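PDB 4LYP: Exo-beta-1,4-mannosidase from Rhizomucor miehei, which hydrolyses beta-1,4-linked mannosides from the non-reducing end as a glycoside hydrolase family 5 beta-mannosidase, with transglycosylation activity as well. Local coordinates for residues A[95-100]-A[144-149]; A[232-237]-A[262-267]; A[58-63]-A[387-392]; A[130-135]-A[213-218]. All blocks are in the same frame, centred on the assembly; numbering follows the deposited sequence. Where two conformers were deposited one is given.

Contact 1. Residues A[95-100]-A[144-149]; sequences NLRVMA and TAVMTL
Thr144 meets two successive residues of the first strand: its carbonyl O accepts from the backbone N of Leu96, and its OG1 from ND2 of Asn95 at 2.9 Å, lying in the plane of that amide. Asn95 reaches it because CG stands anti to the backbone N (chi1 -178°), and Tyr55 OH also bonds to the same OG1. Ala145 follows with its CA 3.3 Å from Leu96 O, a CA-H...O contact beside the regular bond that this oxygen receives from Val146 N. Val146 turns its side chain to the face of Asn95 and Arg97: CG2 lies 3.9 Å from OD1 of Asn95, and CG1 rests 4.1 Å from CG of Arg97. Its carbonyl O receives Val98 N in an almost straight bond (177° at the hydrogen). On the other face Met147 bends at both CG and SD, laying SD against CG2 of Val98 (3.8 Å) and its methyl CE against CB of Ala100 (3.7 Å), while helix 125-140 covers Val98 and Ala145. Thr148 donates its N to Val98 O and receives Ala100 N on its own O; its OG1 stands 3.7 Å from NE of Arg97, and both atoms bond to OE1 of Gln234. The extended Arg97 carries its guanidinium on to a salt bridge with Glu337 and hydrogen bonds with Asn237 and Asn61. Strands 95-99 and 144-148 are parallel neighbours in the TIM barrel; the Arg97 side chain lies about 8 Å from a guanidine bound at the C-terminal mouth, where TIM-barrel enzymes have their active site.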
# COMPACT_ATOMS: atom_id res chain seq x y z
N ASN A 95 6.90 8.86 4.30
CA ASN A 95 6.25 7.63 4.66
C ASN A 95 6.03 6.79 3.41
O ASN A 95 5.52 7.30 2.40
CB ASN A 95 4.86 7.93 5.32
CG ASN A 95 4.12 6.69 5.77
OD1 ASN A 95 3.20 6.22 5.08
ND2 ASN A 95 4.50 6.15 6.92
N LEU A 96 6.54 5.53 3.46
CA LEU A 96 6.29 4.59 2.34
C LEU A 96 5.46 3.42 2.86
O LEU A 96 5.77 2.81 3.88
CB LEU A 96 7.58 4.01 1.75
CG LEU A 96 8.57 5.08 1.24
CD1 LEU A 96 9.79 4.37 0.67
CD2 LEU A 96 7.94 6.00 0.16
N ARG A 97 4.38 3.15 2.13
CA ARG A 97 3.61 1.89 2.31
C ARG A 97 4.28 0.85 1.43
O ARG A 97 4.39 1.05 0.22
CB ARG A 97 2.14 2.14 2.00
CG ARG A 97 1.31 0.88 2.15
CD ARG A 97 -0.16 1.24 2.23
NE ARG A 97 -1.02 0.03 2.22
CZ ARG A 97 -1.68 -0.46 1.18
NH1 ARG A 97 -1.47 0.01 -0.05
NH2 ARG A 97 -2.49 -1.50 1.37
N VAL A 98 4.76 -0.21 2.05
CA VAL A 98 5.61 -1.19 1.40
C VAL A 98 4.99 -2.58 1.60
O VAL A 98 4.19 -2.80 2.48
CB VAL A 98 7.08 -1.12 1.86
CG1 VAL A 98 7.60 0.29 1.64
CG2 VAL A 98 7.23 -1.58 3.28
N MET A 99 5.43 -3.49 0.77
CA MET A 99 4.96 -4.86 0.86
C MET A 99 6.02 -5.74 1.52
O MET A 99 7.10 -5.88 1.08
CB MET A 99 4.58 -5.37 -0.54
CG MET A 99 3.92 -6.75 -0.58
SD MET A 99 2.50 -7.07 0.54
CE MET A 99 1.61 -7.72 -0.84
N ALA A 100 5.63 -6.34 2.64
CA ALA A 100 6.49 -7.18 3.47
C ALA A 100 6.01 -8.64 3.40
O ALA A 100 6.05 -9.38 4.41
CB ALA A 100 6.56 -6.69 4.87
N THR A 144 9.20 6.71 7.46
CA THR A 144 8.66 5.55 8.20
C THR A 144 7.91 4.65 7.21
O THR A 144 7.50 5.08 6.12
CB THR A 144 7.70 5.97 9.32
OG1 THR A 144 6.61 6.77 8.77
CG2 THR A 144 8.44 6.73 10.40
N ALA A 145 7.76 3.39 7.61
CA ALA A 145 7.20 2.36 6.77
C ALA A 145 5.87 1.85 7.34
O ALA A 145 5.75 1.53 8.52
CB ALA A 145 8.14 1.17 6.66
N VAL A 146 4.91 1.67 6.44
CA VAL A 146 3.71 0.87 6.72
C VAL A 146 3.98 -0.51 6.10
O VAL A 146 4.19 -0.60 4.87
CB VAL A 146 2.42 1.51 6.14
CG1 VAL A 146 1.25 0.59 6.28
CG2 VAL A 146 2.18 2.86 6.82
N MET A 147 4.08 -1.53 6.96
CA MET A 147 4.55 -2.86 6.54
C MET A 147 3.34 -3.77 6.25
O MET A 147 2.75 -4.31 7.19
CB MET A 147 5.37 -3.47 7.63
CG MET A 147 6.71 -2.73 7.92
SD MET A 147 7.95 -3.04 6.66
CE MET A 147 8.56 -4.62 7.27
N THR A 148 2.96 -3.88 4.99
CA THR A 148 1.79 -4.69 4.60
C THR A 148 2.19 -6.17 4.65
O THR A 148 3.13 -6.59 3.96
CB THR A 148 1.27 -4.29 3.25
OG1 THR A 148 1.04 -2.85 3.25
CG2 THR A 148 -0.02 -4.99 2.89
N LEU A 149 1.52 -6.95 5.51
CA LEU A 149 1.96 -8.34 5.79
C LEU A 149 1.33 -9.38 4.90
O LEU A 149 1.72 -10.57 4.98
CB LEU A 149 1.70 -8.64 7.26
CG LEU A 149 2.59 -7.91 8.24
CD1 LEU A 149 1.93 -7.87 9.62
CD2 LEU A 149 3.93 -8.62 8.29

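Contact 2. Residues A[232-237]-A[262-267]; sequences SWQIAN and LVSAGL
Ser264 and Gly266, which lose the most surface to this contact, both meet Gln234: one in the plane of its amide, the other over its face. The NE2 of Gln234 donates to Ser264 OG at 2.9 Å and 173°, with the hydroxyl oxygen in the amide plane. Gln234 gets there with CG anti to its N (chi1 178°) and an extended chain, while Ser264 OG is likewise anti to its own N. The amide is fixed at its other corners too: NE2 also bonds to Glu336, and OE1 accepts from Arg97 and Thr148. Gly266 lays its CA against the face of the amide, 3.5 Å from CD of Gln234. The same CA also makes a CA-H...O contact with Ala236 O (3.4 Å). The backbones pair in parallel: Ser264 N bonds to Trp233 O, and Ser264 O accepts Ile235 N, both at 2.9 Å. Gly266 follows where the pairing has ended and the chains run on as loops. Helix 244-257 links strands 230-234 and 262-264 in a beta-alpha-beta unit, packing over Trp233, Ile235 and Val263, while strand 144-148 adjoins strand 230-234 on its other edge.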
# COMPACT_ATOMS: atom_id res chain seq x y z
N SER A 232 3.90 1.16 11.19
CA SER A 232 2.79 0.25 11.49
C SER A 232 2.98 -1.10 10.82
O SER A 232 3.65 -1.21 9.77
CB SER A 232 1.43 0.87 11.11
OG SER A 232 1.40 1.00 9.71
N TRP A 233 2.36 -2.10 11.42
CA TRP A 233 2.15 -3.42 10.79
C TRP A 233 0.74 -3.42 10.26
O TRP A 233 -0.20 -3.09 10.98
CB TRP A 233 2.26 -4.53 11.81
CG TRP A 233 3.64 -4.60 12.39
CD1 TRP A 233 4.07 -4.16 13.65
CD2 TRP A 233 4.83 -5.08 11.73
NE1 TRP A 233 5.43 -4.31 13.76
CE2 TRP A 233 5.93 -4.88 12.63
CE3 TRP A 233 5.06 -5.67 10.48
CZ2 TRP A 233 7.21 -5.23 12.29
CZ3 TRP A 233 6.34 -6.01 10.14
CH2 TRP A 233 7.41 -5.81 11.04
N GLN A 234 0.57 -3.77 8.99
CA GLN A 234 -0.76 -3.76 8.35
C GLN A 234 -1.16 -5.18 8.03
O GLN A 234 -0.39 -5.91 7.38
CB GLN A 234 -0.73 -2.86 7.14
CG GLN A 234 -2.06 -2.85 6.39
CD GLN A 234 -2.02 -1.71 5.42
OE1 GLN A 234 -1.52 -1.88 4.27
NE2 GLN A 234 -2.48 -0.51 5.83
N ILE A 235 -2.35 -5.58 8.52
CA ILE A 235 -2.77 -6.99 8.39
C ILE A 235 -2.55 -7.48 6.94
O ILE A 235 -1.88 -8.49 6.67
CB ILE A 235 -4.21 -7.15 8.81
CG1 ILE A 235 -4.42 -6.88 10.31
CG2 ILE A 235 -4.67 -8.60 8.48
CD1 ILE A 235 -5.89 -6.82 10.74
N ALA A 236 -3.22 -6.80 5.99
CA ALA A 236 -3.16 -7.25 4.61
C ALA A 236 -3.72 -6.13 3.77
O ALA A 236 -4.52 -5.31 4.18
CB ALA A 236 -4.00 -8.53 4.36
N ASN A 237 -3.34 -6.15 2.47
CA ASN A 237 -3.91 -5.22 1.50
C ASN A 237 -5.37 -5.68 1.16
O ASN A 237 -5.57 -6.76 0.59
CB ASN A 237 -3.06 -5.24 0.24
CG ASN A 237 -3.59 -4.32 -0.79
OD1 ASN A 237 -3.86 -3.12 -0.49
ND2 ASN A 237 -3.78 -4.81 -2.00
N LEU A 262 2.16 0.54 15.96
CA LEU A 262 0.78 0.66 15.48
C LEU A 262 0.37 -0.51 14.58
O LEU A 262 1.24 -1.11 13.92
CB LEU A 262 0.61 1.98 14.74
CG LEU A 262 0.93 3.23 15.53
CD1 LEU A 262 0.77 4.48 14.64
CD2 LEU A 262 0.06 3.33 16.81
N VAL A 263 -0.93 -0.75 14.53
CA VAL A 263 -1.52 -1.79 13.69
C VAL A 263 -2.60 -1.19 12.85
O VAL A 263 -3.48 -0.43 13.34
CB VAL A 263 -2.03 -2.98 14.54
CG1 VAL A 263 -2.63 -4.07 13.66
CG2 VAL A 263 -0.90 -3.53 15.39
N SER A 264 -2.62 -1.58 11.58
CA SER A 264 -3.60 -1.17 10.61
C SER A 264 -4.28 -2.34 9.90
O SER A 264 -3.70 -3.42 9.82
CB SER A 264 -2.79 -0.33 9.50
OG SER A 264 -3.60 -0.01 8.41
N ALA A 265 -5.52 -2.13 9.41
CA ALA A 265 -6.29 -3.17 8.77
C ALA A 265 -6.10 -3.27 7.27
O ALA A 265 -6.47 -4.29 6.69
CB ALA A 265 -7.76 -2.94 9.06
N GLY A 266 -5.64 -2.22 6.58
CA GLY A 266 -5.49 -2.21 5.11
C GLY A 266 -6.76 -2.10 4.32
O GLY A 266 -6.75 -2.48 3.12
N LEU A 267 -7.85 -1.60 4.92
CA LEU A 267 -9.11 -1.59 4.23
C LEU A 267 -9.23 -0.50 3.17
O LEU A 267 -8.71 0.62 3.33
CB LEU A 267 -10.24 -1.36 5.24
CG LEU A 267 -11.60 -1.90 4.86
CD1 LEU A 267 -11.66 -3.43 5.01
CD2 LEU A 267 -12.74 -1.20 5.61

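Contact 3. Residues A[58-63]-A[387-392]; sequences RGANYW and SNFWAY
Asn61 and Trp390 cross at about a right angle, with the amide and indole planes 50° apart. CG of Asn61 comes to 3.3 Å from CE3 of the indole, and OD1 sits near CE3 and CZ3. The ND2 of the same amide donates to Phe389 O (3.1 Å) from above the carbonyl plane, while Asn61 N reaches that oxygen nearly along the C=O axis, so Asn61 grips Phe389 O twice. Glu336 O is a further partner of ND2, and OD1 accepts from Arg97. Farther along, Trp63 swings its indole against Trp390. Their planes are only 8° from parallel but slid apart, so the rings barely overlap and CD1 of Trp63 meets CH2 of Trp390 at 3.3 Å. Phe389 projects on the same face of the sheet as Ala60: its CG lies between the backbone N and carbonyl carbon (chi1 66°), which sets one ring face against Ala60 CA, near the rim, with Ala60 CB 3.6 Å from CE2. Asn388 sends ND2 to Ala60 O (3.2 Å), again above the carbonyl plane, and to OD1 of Asn95. A water donates to Gly59 O at 2.9 Å and is hydrogen-bonded to Ser387 OG. After the cis peptide between Trp390 and Ala391, Tyr392 N returns to Asn61 O. Strands 53-61 and 386-394 are the first and last parallel strands of the TIM barrel, and their pairing closes it; the non-proline cis bond after a tryptophan in the irregular later part of strand 386-394 is familiar from family 5 enzymes, and Trp390 lies beside a bound Tris molecule.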
# COMPACT_ATOMS: atom_id res chain seq x y z
N ARG A 58 3.05 12.29 4.67
CA ARG A 58 3.44 12.77 3.35
C ARG A 58 3.87 11.55 2.56
O ARG A 58 5.08 11.26 2.44
CB ARG A 58 4.59 13.79 3.49
CG ARG A 58 4.15 15.10 4.14
CD ARG A 58 5.36 15.99 4.41
NE ARG A 58 6.13 15.59 5.59
CZ ARG A 58 7.47 15.60 5.69
NH1 ARG A 58 8.26 15.75 4.63
NH2 ARG A 58 8.02 15.45 6.90
N GLY A 59 2.90 10.74 2.11
CA GLY A 59 3.21 9.37 1.80
C GLY A 59 3.21 9.03 0.33
O GLY A 59 2.65 9.71 -0.55
N ALA A 60 3.82 7.86 0.09
CA ALA A 60 3.74 7.20 -1.24
C ALA A 60 3.57 5.70 -1.05
O ALA A 60 3.96 5.17 0.03
CB ALA A 60 5.01 7.42 -2.07
N ASN A 61 3.11 5.00 -2.06
CA ASN A 61 3.20 3.53 -2.11
C ASN A 61 4.45 3.15 -2.92
O ASN A 61 4.74 3.70 -3.98
CB ASN A 61 1.99 2.93 -2.80
CG ASN A 61 0.79 2.91 -1.86
OD1 ASN A 61 0.63 1.94 -1.08
ND2 ASN A 61 -0.04 3.95 -1.89
N TYR A 62 5.18 2.17 -2.37
CA TYR A 62 6.43 1.66 -2.98
C TYR A 62 6.53 0.18 -2.64
O TYR A 62 7.49 -0.30 -2.02
CB TYR A 62 7.61 2.47 -2.43
CG TYR A 62 8.93 2.29 -3.19
CD1 TYR A 62 9.01 2.67 -4.55
CD2 TYR A 62 10.08 1.84 -2.55
CE1 TYR A 62 10.20 2.54 -5.27
CE2 TYR A 62 11.26 1.76 -3.25
CZ TYR A 62 11.31 2.09 -4.58
OH TYR A 62 12.53 1.94 -5.23
N TRP A 63 5.52 -0.57 -3.06
CA TRP A 63 5.40 -2.00 -2.79
C TRP A 63 6.49 -2.81 -3.47
O TRP A 63 6.76 -3.95 -3.06
CB TRP A 63 4.01 -2.50 -3.20
CG TRP A 63 3.77 -2.25 -4.67
CD1 TRP A 63 3.24 -1.10 -5.28
CD2 TRP A 63 4.22 -3.09 -5.76
NE1 TRP A 63 3.38 -1.18 -6.63
CE2 TRP A 63 3.96 -2.37 -6.97
CE3 TRP A 63 4.80 -4.37 -5.81
CZ2 TRP A 63 4.32 -2.88 -8.21
CZ3 TRP A 63 5.09 -4.91 -7.05
CH2 TRP A 63 4.91 -4.16 -8.23
N SER A 387 -1.89 10.96 3.23
CA SER A 387 -2.21 10.09 2.11
C SER A 387 -0.94 9.43 1.58
O SER A 387 0.20 9.90 1.82
CB SER A 387 -2.88 10.89 0.97
OG SER A 387 -2.04 11.95 0.53
N ASN A 388 -1.16 8.37 0.80
CA ASN A 388 -0.06 7.69 0.07
C ASN A 388 -0.56 7.50 -1.34
O ASN A 388 -1.43 6.63 -1.61
CB ASN A 388 0.32 6.33 0.65
CG ASN A 388 0.70 6.37 2.09
OD1 ASN A 388 -0.14 6.59 2.97
ND2 ASN A 388 2.00 6.15 2.38
N PHE A 389 -0.09 8.31 -2.33
CA PHE A 389 -0.51 8.08 -3.71
C PHE A 389 -0.01 6.70 -4.17
O PHE A 389 1.02 6.19 -3.70
CB PHE A 389 -0.02 9.20 -4.63
CG PHE A 389 1.47 9.27 -4.78
CD1 PHE A 389 2.10 8.57 -5.82
CD2 PHE A 389 2.28 10.02 -3.95
CE1 PHE A 389 3.50 8.56 -5.98
CE2 PHE A 389 3.65 10.05 -4.08
CZ PHE A 389 4.25 9.35 -5.11
N TRP A 390 -0.81 6.11 -5.08
CA TRP A 390 -0.48 4.79 -5.66
C TRP A 390 -0.19 5.02 -7.14
O TRP A 390 -1.09 5.33 -7.88
CB TRP A 390 -1.64 3.85 -5.49
CG TRP A 390 -1.33 2.51 -6.11
CD1 TRP A 390 -1.27 2.19 -7.48
CD2 TRP A 390 -0.89 1.34 -5.41
NE1 TRP A 390 -0.83 0.91 -7.64
CE2 TRP A 390 -0.55 0.34 -6.40
CE3 TRP A 390 -0.72 1.01 -4.03
CZ2 TRP A 390 -0.13 -0.96 -6.05
CZ3 TRP A 390 -0.27 -0.27 -3.70
CH2 TRP A 390 0.02 -1.24 -4.70
N ALA A 391 1.11 4.92 -7.53
CA ALA A 391 2.26 4.50 -6.73
C ALA A 391 3.49 5.11 -7.44
O ALA A 391 3.43 5.48 -8.60
CB ALA A 391 2.41 2.99 -6.61
N TYR A 392 4.61 5.16 -6.73
CA TYR A 392 5.80 5.76 -7.32
C TYR A 392 6.50 4.77 -8.25
O TYR A 392 6.86 3.69 -7.84
CB TYR A 392 6.76 6.26 -6.24
CG TYR A 392 7.87 7.12 -6.84
CD1 TYR A 392 7.55 8.27 -7.58
CD2 TYR A 392 9.21 6.79 -6.68
CE1 TYR A 392 8.54 9.05 -8.10
CE2 TYR A 392 10.22 7.61 -7.21
CZ TYR A 392 9.85 8.74 -7.94
OH TYR A 392 10.80 9.54 -8.52
O HOH W 1 0.18 11.23 -0.96

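Contact 4. Residues A[130-135]-A[213-218]; sequences GLDYLL and QNRRNT
A buried carboxylate on barrel helix 125-140 anchors the loop that follows helix 197-213: Asp132 takes Arg215 and Thr218 at once, and its backbone takes Asn217. Arg215 comes side-on, with NE to OD1 (3.1 Å) on the syn lone pair of that oxygen and NH2 to OD2 (2.9 Å) from above the carboxylate plane. The carboxylate carbon lies at the guanidinium edge, the two planes being 36° apart. A bend at chi2 (66°) of the arginine brings the group round. Thr218 adds two more bonds to OD2, its OG1 at 2.7 Å on the anti side and its N at 2.9 Å from well above the plane, so three donors converge on this oxygen. OD1 also bonds to Tyr224; with the arginine and these donors around it, the carboxylate is probably ionised. In the TIM barrel this helix packs outside strands 95-99 and 144-148, and the loop leads on to strand 230-234. Asn217 donates ND2 to the carbonyl O of Asp132 (3.1 Å) and lies 4.0 Å from CB of Leu135, while its OD1 bonds to the backbone N of Val219 and Asn220. Glu125 forms a salt bridge with Arg215 NH1, and Phe128 meets the guanidinium in a cation-pi contact.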
# COMPACT_ATOMS: atom_id res chain seq x y z
N GLY A 130 16.49 -7.72 0.53
CA GLY A 130 16.01 -6.50 -0.11
C GLY A 130 15.14 -5.68 0.83
O GLY A 130 15.18 -4.45 0.80
N LEU A 131 14.30 -6.36 1.61
CA LEU A 131 13.47 -5.63 2.60
C LEU A 131 14.36 -4.99 3.68
O LEU A 131 14.13 -3.83 4.09
CB LEU A 131 12.43 -6.61 3.22
CG LEU A 131 11.40 -5.99 4.18
CD1 LEU A 131 10.62 -4.84 3.56
CD2 LEU A 131 10.48 -7.09 4.61
N ASP A 132 15.46 -5.65 4.10
CA ASP A 132 16.37 -5.05 5.04
C ASP A 132 16.97 -3.77 4.45
O ASP A 132 17.06 -2.76 5.13
CB ASP A 132 17.58 -6.01 5.32
CG ASP A 132 17.24 -7.26 6.08
OD1 ASP A 132 16.16 -7.38 6.70
OD2 ASP A 132 18.12 -8.16 6.08
N TYR A 133 17.41 -3.81 3.19
CA TYR A 133 17.98 -2.63 2.56
C TYR A 133 16.94 -1.53 2.36
O TYR A 133 17.25 -0.35 2.54
CB TYR A 133 18.63 -2.96 1.20
CG TYR A 133 20.03 -3.45 1.30
CD1 TYR A 133 21.06 -2.58 1.46
CD2 TYR A 133 20.31 -4.83 1.31
CE1 TYR A 133 22.39 -3.04 1.58
CE2 TYR A 133 21.61 -5.31 1.42
CZ TYR A 133 22.64 -4.42 1.58
OH TYR A 133 23.93 -4.84 1.67
N LEU A 134 15.71 -1.90 2.00
CA LEU A 134 14.65 -0.91 1.91
C LEU A 134 14.49 -0.13 3.20
O LEU A 134 14.50 1.10 3.22
CB LEU A 134 13.36 -1.62 1.48
CG LEU A 134 12.09 -0.71 1.50
CD1 LEU A 134 12.23 0.43 0.51
CD2 LEU A 134 10.91 -1.58 1.16
N LEU A 135 14.42 -0.87 4.31
CA LEU A 135 14.19 -0.24 5.59
C LEU A 135 15.40 0.56 6.05
O LEU A 135 15.24 1.60 6.68
CB LEU A 135 13.80 -1.28 6.65
CG LEU A 135 12.39 -1.84 6.46
CD1 LEU A 135 12.12 -3.06 7.36
CD2 LEU A 135 11.34 -0.76 6.75
N GLN A 213 8.17 -9.87 11.88
CA GLN A 213 8.31 -9.04 13.08
C GLN A 213 9.61 -9.32 13.82
O GLN A 213 10.17 -8.44 14.48
CB GLN A 213 7.12 -9.22 14.01
CG GLN A 213 5.83 -8.64 13.44
CD GLN A 213 4.68 -8.72 14.44
OE1 GLN A 213 4.48 -9.69 15.15
NE2 GLN A 213 3.93 -7.64 14.54
N ASN A 214 10.12 -10.58 13.73
CA ASN A 214 11.38 -10.96 14.41
C ASN A 214 12.59 -10.94 13.53
O ASN A 214 13.67 -11.34 13.94
CB ASN A 214 11.14 -12.32 15.06
CG ASN A 214 10.24 -12.14 16.26
OD1 ASN A 214 10.71 -11.77 17.35
ND2 ASN A 214 8.94 -12.31 16.06
N ARG A 215 12.48 -10.43 12.31
CA ARG A 215 13.64 -10.38 11.39
C ARG A 215 14.71 -9.46 11.99
O ARG A 215 14.41 -8.34 12.40
CB ARG A 215 13.12 -9.79 10.05
CG ARG A 215 14.27 -9.49 9.02
CD ARG A 215 14.96 -10.77 8.53
NE ARG A 215 15.90 -10.39 7.48
CZ ARG A 215 16.49 -11.29 6.68
NH1 ARG A 215 16.22 -12.62 6.81
NH2 ARG A 215 17.28 -10.88 5.71
N ARG A 216 15.96 -9.94 11.98
CA ARG A 216 17.07 -9.06 12.24
C ARG A 216 17.49 -8.44 10.94
O ARG A 216 17.88 -9.14 9.96
CB ARG A 216 18.23 -9.86 12.89
CG ARG A 216 19.42 -8.96 13.19
CD ARG A 216 20.51 -9.81 13.83
NE ARG A 216 21.74 -8.99 13.92
CZ ARG A 216 22.64 -8.72 12.93
NH1 ARG A 216 22.57 -9.28 11.69
NH2 ARG A 216 23.62 -7.86 13.21
N ASN A 217 17.48 -7.13 10.87
CA ASN A 217 17.93 -6.41 9.67
C ASN A 217 19.39 -6.70 9.47
O ASN A 217 20.22 -6.34 10.34
CB ASN A 217 17.66 -4.91 9.88
CG ASN A 217 17.88 -4.12 8.62
OD1 ASN A 217 18.97 -4.20 8.04
ND2 ASN A 217 16.86 -3.37 8.17
N THR A 218 19.78 -7.33 8.37
CA THR A 218 21.16 -7.73 8.19
C THR A 218 22.09 -6.54 7.93
O THR A 218 23.32 -6.68 8.01
CB THR A 218 21.28 -8.73 7.00
OG1 THR A 218 20.80 -8.12 5.80
CG2 THR A 218 20.58 -10.05 7.27

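In the fold
From the N terminus, residues 58-63 come first and wait for 387-392, so contact 3 closes the longest loop, joining the early strand 53-61 to the late strand 386-394 and encompassing the other three contacts. Inside it, strand 95-99 leads through helix 125-140 to strand 144-148, closing contact 1. Contact 4 starts on that helix and ends in the loop after helix 197-213, so it crosses contact 1 and ties the outer layer to the barrel wall. Contact 2 then opens after both have closed, spanning a single beta-alpha-beta unit. Strands 386-394, 53-61, 95-99, 144-148, 230-234 and 262-264 follow one another round the wall.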